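Local structure of luciferase-like enzymeAMP-CoA-ligase (Zophobas atratus, 4W8O) at residues 248-252 with 253-257. The protein probably activates carboxylic acids as adenylates and passes them to coenzyme A, as a luciferase-like AMP-CoA ligase of the ANL superfamily from a nonluminescent mealworm. Numbering follows the deposited sequence.
Sequences RSMEG and EKTLQ
Thr255 reaches back to the carbonyl oxygen of Glu251 in the first turn of helix 252-262, which follows strand 243-246 after a short loop in the beta-alpha part of this AMP-binding fold. Glu251 is the N-cap residue, and its O accepts two donors from the same threonine. The backbone bond, Thr255 N to Glu251 O, is 3.0 Å long, and the shorter one, from Thr255 OG1 to Glu251 O, spans 2.7 Å. The hydroxyl sits well above the carbonyl plane, 41° out. This double grip is set by the threonine rotamer: OG1 stands beside its own backbone N (chi1 -61°), which turns the hydroxyl back toward the N-cap carbonyl. A second helical bond runs from Leu256 N to Gly252 O, at 3.1 Å and fairly straight, while CG of Leu256 rests 3.5 Å from that same Gly252 O.

On the buried side of the turn lies Met250. Its CG is anti to the backbone N and the chain bends at chi2, a course that brings Met250 CE to within 3.8 Å of Thr255 OG1, the two side chains crossing at about a right angle. Phe222 and Leu277 touch both Met250 and Thr255, which places this face against the loop after strand 218-221 and helix 274-278.

The tip of Glu253 leads away from the turn to a salt bridge with Arg285 and a hydrogen bond with Tyr286. Toward solvent, at the exposed Glu251 and Lys254, the packing is much looser. Although these two carry opposite charges, OE1 of Glu251 stays 5.9 Å from NZ of Lys254, and their side chains come no nearer than Glu251 CB to Lys254 CG, 4.2 Å.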
loop_
_atom_site.group_PDB
_atom_site.type_symbol
_atom_site.label_atom_id
_atom_site.label_comp_id
_atom_site.label_asym_id
_atom_site.label_seq_id
_atom_site.Cartn_x
_atom_site.Cartn_y
_atom_site.Cartn_z
ATOM N N ARG A 248 11.080 9.788 7.033
ATOM C CA ARG A 248 10.027 10.091 7.983
ATOM C C ARG A 248 9.160 11.252 7.520
ATOM O O ARG A 248 7.940 11.196 7.622
ATOM C CB ARG A 248 10.617 10.417 9.354
ATOM C CG ARG A 248 9.690 10.020 10.482
ATOM C CD ARG A 248 9.859 8.546 10.818
ATOM N NE ARG A 248 11.004 8.323 11.705
ATOM C CZ ARG A 248 11.013 8.602 13.007
ATOM N NH1 ARG A 248 12.106 8.368 13.726
ATOM N NH2 ARG A 248 9.939 9.122 13.596
ATOM N N SER A 249 9.800 12.295 7.010
ATOM C CA SER A 249 9.114 13.521 6.634
ATOM C C SER A 249 9.554 13.978 5.270
ATOM O O SER A 249 10.721 13.875 4.911
ATOM C CB SER A 249 9.423 14.633 7.633
ATOM O OG SER A 249 8.932 14.301 8.908
ATOM N N MET A 250 8.611 14.517 4.522
ATOM C CA MET A 250 8.887 15.036 3.212
ATOM C C MET A 250 9.403 16.462 3.359
ATOM O O MET A 250 8.743 17.306 3.954
ATOM C CB MET A 250 7.610 14.997 2.386
ATOM C CG MET A 250 7.832 15.143 0.899
ATOM S SD MET A 250 8.242 16.831 0.444
ATOM C CE MET A 250 8.570 16.582 -1.292
ATOM N N GLU A 251 10.607 16.701 2.846
ATOM C CA GLU A 251 11.150 18.042 2.663
ATOM C C GLU A 251 11.724 18.121 1.263
ATOM O O GLU A 251 12.350 17.172 0.798
ATOM C CB GLU A 251 12.246 18.351 3.677
ATOM C CG GLU A 251 11.741 18.912 4.996
ATOM C CD GLU A 251 11.610 17.858 6.078
ATOM O OE1 GLU A 251 12.636 17.219 6.407
ATOM O OE2 GLU A 251 10.490 17.683 6.615
ATOM N N GLY A 252 11.516 19.255 0.602
ATOM C CA GLY A 252 11.928 19.437 -0.785
ATOM C C GLY A 252 13.397 19.156 -1.025
ATOM O O GLY A 252 13.757 18.314 -1.845
ATOM N N GLU A 253 14.238 19.864 -0.289
ATOM C CA GLU A 253 15.683 19.782 -0.433
ATOM C C GLU A 253 16.204 18.370 -0.170
ATOM O O GLU A 253 16.961 17.812 -0.969
ATOM C CB GLU A 253 16.341 20.745 0.550
ATOM C CG GLU A 253 17.780 21.070 0.216
ATOM C CD GLU A 253 17.913 22.248 -0.725
ATOM O OE1 GLU A 253 18.858 22.245 -1.540
ATOM O OE2 GLU A 253 17.085 23.184 -0.646
ATOM N N LYS A 254 15.794 17.801 0.962
ATOM C CA LYS A 254 16.271 16.478 1.359
ATOM C C LYS A 254 15.809 15.407 0.372
ATOM O O LYS A 254 16.527 14.448 0.133
ATOM C CB LYS A 254 15.832 16.136 2.788
ATOM C CG LYS A 254 16.287 17.167 3.814
ATOM C CD LYS A 254 16.827 16.550 5.097
ATOM C CE LYS A 254 17.659 17.562 5.878
ATOM N NZ LYS A 254 18.481 16.921 6.945
ATOM N N THR A 255 14.627 15.585 -0.208
ATOM C CA THR A 255 14.123 14.638 -1.193
ATOM C C THR A 255 14.999 14.665 -2.451
ATOM O O THR A 255 15.351 13.617 -2.979
ATOM C CB THR A 255 12.655 14.920 -1.567
ATOM O OG1 THR A 255 11.826 14.810 -0.406
ATOM C CG2 THR A 255 12.164 13.935 -2.614
ATOM N N LEU A 256 15.365 15.858 -2.917
ATOM C CA LEU A 256 16.254 15.965 -4.077
ATOM C C LEU A 256 17.630 15.375 -3.774
ATOM O O LEU A 256 18.214 14.694 -4.615
ATOM C CB LEU A 256 16.374 17.412 -4.557
ATOM C CG LEU A 256 15.084 18.075 -5.061
ATOM C CD1 LEU A 256 15.404 19.417 -5.706
ATOM C CD2 LEU A 256 14.334 17.188 -6.042
ATOM N N GLN A 257 18.133 15.618 -2.567
ATOM C CA GLN A 257 19.391 15.006 -2.124
ATOM C C GLN A 257 19.323 13.475 -2.151
ATOM O O GLN A 257 20.274 12.815 -2.588
ATOM C CB GLN A 257 19.758 15.475 -0.717
ATOM C CG GLN A 257 20.228 16.919 -0.651
ATOM C CD GLN A 257 20.150 17.508 0.749
ATOM O OE1 GLN A 257 20.021 16.791 1.743
ATOM N NE2 GLN A 257 20.231 18.825 0.830
#